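Local coordinates for protein proteasome accessory factor B/C (PafBC) (Paenarthrobacter aurescens, PDB 6SJ9) that probably acts as a transcriptional regulator of the bacterial DNA damage response, combining winged helix-turn-helix and WYL domains, at residues E181-Y193 with Y397-D409. Numbering follows the deposited sequence.
Sequences EPWGLGSRFGQWY and YPDDLLDIQWEND
Arg-188 bends at chi2 (143°) and Asp-403 sets its CG beside its own backbone N (chi1 -68°), which brings the guanidinium and the carboxylate together across an antiparallel beta pairing. Here the strand 404-407 of the PafC helix-turn-helix region adds on to the long hairpin strand of the first WYL domain, so the sheet runs from one domain into the other. Leu-185 and Trp-406 form a hydrogen-bonded pair: Leu-185 N reaches Trp-406 O at 2.9 Å, nearly straight, and Trp-406 N returns to Leu-185 O at 2.7 Å. Gly-186 faces Gln-405 in the next, non-hydrogen-bonded pair, and its CA closes to 3.2 Å from Ile-404 O in a CA-H...O contact. Further along, Ser-187 N bonds the same Ile-404 O, but the return bond from Ile-404 N to Ser-187 O is weak.

On the Gln-405 side of the sheet, the guanidinium of Arg-188 lies with Asp-403 OD1 about 4.0 Å above its centre, the two planes 30° apart, so no N-H points at the oxygen and any attraction is probably one of charge alone. NH1 bonds back to Ser-187 O from above the carbonyl plane, while NH2 makes a salt bridge to Asp-237. With an alanine in place of Asp-403, that guanidinium face would probably lose its nearby negative charge, Asp-237 still holding the NH2 end. Beyond Glu-407, a water joins Trp-183 O to Asn-408 N. The face of Leu-185, Ile-404 and Trp-406 is largely apolar: Phe-150 meets both Trp-192 and Trp-406 edge-to-face, Ser-187 CB sits over the Trp-192 ring, and Ile-404 CG2 touches Trp-192 CH2 at 3.6 Å.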
loop_
_atom_site.group_PDB
_atom_site.type_symbol
_atom_site.label_atom_id
_atom_site.label_comp_id
_atom_site.label_asym_id
_atom_site.label_seq_id
_atom_site.Cartn_x
_atom_site.Cartn_y
_atom_site.Cartn_z
ATOM N N GLU A 181 -27.437 -4.429 15.432
ATOM C CA GLU A 181 -27.727 -5.119 14.194
ATOM C C GLU A 181 -27.005 -4.388 13.061
ATOM O O GLU A 181 -27.386 -3.240 12.726
ATOM C CB GLU A 181 -29.245 -5.145 13.972
ATOM C CG GLU A 181 -29.978 -5.903 15.111
ATOM C CD GLU A 181 -31.499 -5.766 15.081
ATOM O OE1 GLU A 181 -32.039 -5.143 14.134
ATOM O OE2 GLU A 181 -32.158 -6.281 16.001
ATOM N N PRO A 182 -25.973 -4.978 12.451
ATOM C CA PRO A 182 -25.097 -4.195 11.537
ATOM C C PRO A 182 -25.744 -3.982 10.178
ATOM O O PRO A 182 -26.228 -4.928 9.555
ATOM C CB PRO A 182 -23.844 -5.057 11.414
ATOM C CG PRO A 182 -24.403 -6.533 11.688
ATOM C CD PRO A 182 -25.423 -6.322 12.764
ATOM N N TRP A 183 -25.813 -2.715 9.751
ATOM C CA TRP A 183 -26.346 -2.359 8.431
ATOM C C TRP A 183 -25.265 -2.092 7.408
ATOM O O TRP A 183 -25.461 -2.343 6.207
ATOM C CB TRP A 183 -27.218 -1.125 8.492
ATOM C CG TRP A 183 -28.419 -1.248 9.358
ATOM C CD1 TRP A 183 -28.869 -2.354 10.012
ATOM C CD2 TRP A 183 -29.337 -0.188 9.676
ATOM N NE1 TRP A 183 -30.041 -2.048 10.705
ATOM C CE2 TRP A 183 -30.321 -0.716 10.527
ATOM C CE3 TRP A 183 -29.406 1.159 9.328
ATOM C CZ2 TRP A 183 -31.385 0.058 11.020
ATOM C CZ3 TRP A 183 -30.459 1.924 9.834
ATOM C CH2 TRP A 183 -31.433 1.362 10.659
ATOM N N GLY A 184 -24.131 -1.577 7.844
ATOM C CA GLY A 184 -23.096 -1.275 6.885
ATOM C C GLY A 184 -21.813 -0.828 7.540
ATOM O O GLY A 184 -21.783 -0.434 8.708
ATOM N N LEU A 185 -20.747 -0.979 6.780
ATOM C CA LEU A 185 -19.454 -0.411 7.062
ATOM C C LEU A 185 -19.185 0.732 6.090
ATOM O O LEU A 185 -19.623 0.708 4.932
ATOM C CB LEU A 185 -18.370 -1.461 6.929
ATOM C CG LEU A 185 -18.364 -2.569 7.983
ATOM C CD1 LEU A 185 -17.588 -3.706 7.435
ATOM C CD2 LEU A 185 -17.691 -2.044 9.260
ATOM N N GLY A 186 -18.418 1.708 6.539
ATOM C CA GLY A 186 -18.214 2.879 5.710
ATOM C C GLY A 186 -16.938 3.609 6.060
ATOM O O GLY A 186 -16.421 3.510 7.180
ATOM N N SER A 187 -16.411 4.319 5.072
ATOM C CA SER A 187 -15.174 5.066 5.217
ATOM C C SER A 187 -15.464 6.517 4.891
ATOM O O SER A 187 -16.003 6.812 3.827
ATOM C CB SER A 187 -14.108 4.535 4.259
ATOM O OG SER A 187 -12.875 5.076 4.615
ATOM N N ARG A 188 -15.226 7.397 5.832
ATOM C CA ARG A 188 -15.179 8.820 5.518
ATOM C C ARG A 188 -13.998 9.438 6.233
ATOM O O ARG A 188 -13.775 9.172 7.418
ATOM C CB ARG A 188 -16.477 9.569 5.779
ATOM C CG ARG A 188 -17.380 9.455 4.571
ATOM C CD ARG A 188 -18.817 9.323 4.969
ATOM N NE ARG A 188 -19.739 9.203 3.835
ATOM C CZ ARG A 188 -19.698 8.267 2.877
ATOM N NH1 ARG A 188 -18.739 7.324 2.860
ATOM N NH2 ARG A 188 -20.648 8.261 1.935
ATOM N N PHE A 189 -13.265 10.286 5.496
ATOM C CA PHE A 189 -12.066 10.962 5.992
ATOM C C PHE A 189 -10.964 9.951 6.309
ATOM O O PHE A 189 -10.153 10.161 7.219
ATOM C CB PHE A 189 -12.403 11.788 7.235
ATOM C CG PHE A 189 -13.749 12.461 7.159
ATOM C CD1 PHE A 189 -14.010 13.442 6.215
ATOM C CD2 PHE A 189 -14.774 12.091 8.027
ATOM C CE1 PHE A 189 -15.266 14.059 6.147
ATOM C CE2 PHE A 189 -16.036 12.693 7.966
ATOM C CZ PHE A 189 -16.278 13.684 7.025
ATOM N N GLY A 190 -10.896 8.869 5.525
ATOM C CA GLY A 190 -9.946 7.801 5.755
ATOM C C GLY A 190 -10.315 6.818 6.861
ATOM O O GLY A 190 -9.706 5.747 6.932
ATOM N N GLN A 191 -11.333 7.109 7.681
ATOM C CA GLN A 191 -11.635 6.332 8.884
ATOM C C GLN A 191 -12.908 5.505 8.721
ATOM O O GLN A 191 -13.899 5.977 8.152
ATOM C CB GLN A 191 -11.795 7.279 10.088
ATOM C CG GLN A 191 -10.504 8.022 10.457
ATOM C CD GLN A 191 -9.308 7.066 10.537
ATOM O OE1 GLN A 191 -8.501 6.974 9.597
ATOM N NE2 GLN A 191 -9.198 6.338 11.655
ATOM N N TRP A 192 -12.903 4.298 9.294
ATOM C CA TRP A 192 -13.971 3.338 9.069
ATOM C C TRP A 192 -14.997 3.352 10.201
ATOM O O TRP A 192 -14.661 3.477 11.383
ATOM C CB TRP A 192 -13.423 1.937 8.899
ATOM C CG TRP A 192 -12.867 1.654 7.534
ATOM C CD1 TRP A 192 -11.566 1.844 7.106
ATOM C CD2 TRP A 192 -13.591 1.175 6.407
ATOM N NE1 TRP A 192 -11.442 1.453 5.788
ATOM C CE2 TRP A 192 -12.668 1.058 5.327
ATOM C CE3 TRP A 192 -14.931 0.848 6.188
ATOM C CZ2 TRP A 192 -13.047 0.621 4.053
ATOM C CZ3 TRP A 192 -15.312 0.403 4.909
ATOM C CH2 TRP A 192 -14.359 0.294 3.855
ATOM N N TYR A 193 -16.239 3.164 9.823
ATOM C CA TYR A 193 -17.384 3.256 10.710
ATOM C C TYR A 193 -18.271 2.047 10.461
ATOM O O TYR A 193 -18.377 1.577 9.327
ATOM C CB TYR A 193 -18.235 4.495 10.432
ATOM C CG TYR A 193 -17.500 5.804 10.630
ATOM C CD1 TYR A 193 -16.607 6.274 9.675
ATOM C CD2 TYR A 193 -17.686 6.565 11.779
ATOM C CE1 TYR A 193 -15.924 7.492 9.868
ATOM C CE2 TYR A 193 -17.011 7.774 11.976
ATOM C CZ TYR A 193 -16.133 8.225 11.017
ATOM O OH TYR A 193 -15.459 9.416 11.219
ATOM N N TYR A 397 -0.418 9.250 -0.061
ATOM C CA TYR A 397 -1.755 9.087 -0.630
ATOM C C TYR A 397 -2.708 9.941 0.212
ATOM O O TYR A 397 -2.722 9.795 1.440
ATOM C CB TYR A 397 -2.205 7.614 -0.609
ATOM C CG TYR A 397 -3.478 7.390 -1.422
ATOM C CD1 TYR A 397 -3.420 7.205 -2.802
ATOM C CD2 TYR A 397 -4.741 7.467 -0.826
ATOM C CE1 TYR A 397 -4.580 7.039 -3.556
ATOM C CE2 TYR A 397 -5.908 7.310 -1.574
ATOM C CZ TYR A 397 -5.821 7.109 -2.948
ATOM O OH TYR A 397 -6.972 6.964 -3.710
ATOM N N PRO A 398 -3.546 10.791 -0.377
ATOM C CA PRO A 398 -4.362 11.717 0.437
ATOM C C PRO A 398 -5.548 11.045 1.118
ATOM O O PRO A 398 -6.138 10.097 0.591
ATOM C CB PRO A 398 -4.848 12.750 -0.582
ATOM C CG PRO A 398 -4.433 12.178 -1.948
ATOM C CD PRO A 398 -3.896 10.827 -1.800
ATOM N N ASP A 399 -5.935 11.599 2.280
ATOM C CA ASP A 399 -6.938 10.966 3.139
ATOM C C ASP A 399 -8.373 11.349 2.785
ATOM O O ASP A 399 -9.309 10.758 3.332
ATOM C CB ASP A 399 -6.686 11.300 4.624
ATOM C CG ASP A 399 -6.657 12.794 4.900
ATOM O OD1 ASP A 399 -7.706 13.453 4.738
ATOM O OD2 ASP A 399 -5.583 13.318 5.259
ATOM N N ASP A 400 -8.564 12.344 1.929
ATOM C CA ASP A 400 -9.882 12.876 1.598
ATOM C C ASP A 400 -10.256 12.570 0.152
ATOM O O ASP A 400 -10.796 13.423 -0.549
ATOM C CB ASP A 400 -9.940 14.382 1.872
ATOM C CG ASP A 400 -8.746 15.161 1.271
ATOM O OD1 ASP A 400 -8.021 14.620 0.410
ATOM O OD2 ASP A 400 -8.556 16.345 1.647
ATOM N N LEU A 401 -9.904 11.384 -0.340
ATOM C CA LEU A 401 -10.183 11.023 -1.726
ATOM C C LEU A 401 -11.305 9.999 -1.950
ATOM O O LEU A 401 -12.039 10.130 -2.931
ATOM C CB LEU A 401 -8.874 10.517 -2.358
ATOM C CG LEU A 401 -8.520 10.710 -3.837
ATOM C CD1 LEU A 401 -8.772 12.140 -4.282
ATOM C CD2 LEU A 401 -7.068 10.289 -4.146
ATOM N N LEU A 402 -11.455 8.962 -1.103
ATOM C CA LEU A 402 -12.425 7.876 -1.318
ATOM C C LEU A 402 -13.510 7.808 -0.247
ATOM O O LEU A 402 -13.215 7.588 0.931
ATOM C CB LEU A 402 -11.726 6.523 -1.398
ATOM C CG LEU A 402 -10.903 6.422 -2.672
ATOM C CD1 LEU A 402 -10.496 5.025 -2.923
ATOM C CD2 LEU A 402 -11.708 6.956 -3.818
ATOM N N ASP A 403 -14.766 7.880 -0.670
ATOM C CA ASP A 403 -15.882 7.538 0.209
ATOM C C ASP A 403 -16.352 6.141 -0.165
ATOM O O ASP A 403 -16.852 5.929 -1.276
ATOM C CB ASP A 403 -17.072 8.499 0.088
ATOM C CG ASP A 403 -16.783 9.892 0.610
ATOM O OD1 ASP A 403 -17.694 10.746 0.503
ATOM O OD2 ASP A 403 -15.655 10.140 1.100
ATOM N N ILE A 404 -16.255 5.224 0.796
ATOM C CA ILE A 404 -16.568 3.809 0.622
ATOM C C ILE A 404 -17.754 3.434 1.514
ATOM O O ILE A 404 -17.779 3.802 2.702
ATOM C CB ILE A 404 -15.348 2.940 0.961
ATOM C CG1 ILE A 404 -14.210 3.350 0.024
ATOM C CG2 ILE A 404 -15.695 1.470 0.739
ATOM C CD1 ILE A 404 -12.858 2.947 0.459
ATOM N N GLN A 405 -18.745 2.744 0.917
ATOM C CA GLN A 405 -19.857 2.088 1.610
ATOM C C GLN A 405 -19.771 0.576 1.341
ATOM O O GLN A 405 -19.667 0.138 0.185
ATOM C CB GLN A 405 -21.251 2.532 1.141
ATOM C CG GLN A 405 -21.664 3.935 1.487
ATOM C CD GLN A 405 -20.823 4.976 0.749
ATOM O OE1 GLN A 405 -20.432 5.957 1.334
ATOM N NE2 GLN A 405 -20.557 4.760 -0.545
ATOM N N TRP A 406 -19.924 -0.210 2.386
ATOM C CA TRP A 406 -19.912 -1.670 2.265
ATOM C C TRP A 406 -21.092 -2.215 3.051
ATOM O O TRP A 406 -21.017 -2.330 4.278
ATOM C CB TRP A 406 -18.613 -2.227 2.782
ATOM C CG TRP A 406 -18.417 -3.680 2.553
ATOM C CD1 TRP A 406 -19.364 -4.686 2.608
ATOM C CD2 TRP A 406 -17.170 -4.320 2.259
ATOM N NE1 TRP A 406 -18.772 -5.901 2.355
ATOM C CE2 TRP A 406 -17.429 -5.720 2.163
ATOM C CE3 TRP A 406 -15.869 -3.854 2.053
ATOM C CZ2 TRP A 406 -16.439 -6.643 1.859
ATOM C CZ3 TRP A 406 -14.858 -4.796 1.769
ATOM C CH2 TRP A 406 -15.162 -6.163 1.653
ATOM N N GLU A 407 -22.177 -2.534 2.343
ATOM C CA GLU A 407 -23.350 -3.201 2.917
ATOM C C GLU A 407 -23.284 -4.704 2.655
ATOM O O GLU A 407 -22.326 -5.208 2.066
ATOM C CB GLU A 407 -24.619 -2.631 2.310
ATOM C CG GLU A 407 -24.777 -1.168 2.455
ATOM C CD GLU A 407 -26.019 -0.645 1.721
ATOM O OE1 GLU A 407 -26.972 -1.405 1.426
ATOM O OE2 GLU A 407 -26.054 0.554 1.492
ATOM N N ASN A 408 -24.308 -5.437 3.110
ATOM C CA ASN A 408 -24.349 -6.895 2.915
ATOM C C ASN A 408 -24.241 -7.229 1.439
ATOM O O ASN A 408 -25.130 -6.896 0.660
ATOM C CB ASN A 408 -25.649 -7.513 3.480
ATOM C CG ASN A 408 -25.561 -9.063 3.546
ATOM O OD1 ASN A 408 -24.485 -9.596 3.788
ATOM N ND2 ASN A 408 -26.676 -9.760 3.343
ATOM N N ASP A 409 -23.174 -7.904 1.044
ATOM C CA ASP A 409 -23.052 -8.316 -0.363
ATOM C C ASP A 409 -22.954 -7.116 -1.344
ATOM O O ASP A 409 -23.210 -7.269 -2.549
ATOM C CB ASP A 409 -24.221 -9.241 -0.806
ATOM C CG ASP A 409 -23.931 -9.984 -2.166
ATOM O OD1 ASP A 409 -22.921 -10.719 -2.224
ATOM O OD2 ASP A 409 -24.671 -9.827 -3.164
HETATM O O HOH W 1 -26.527 -4.451 5.049
#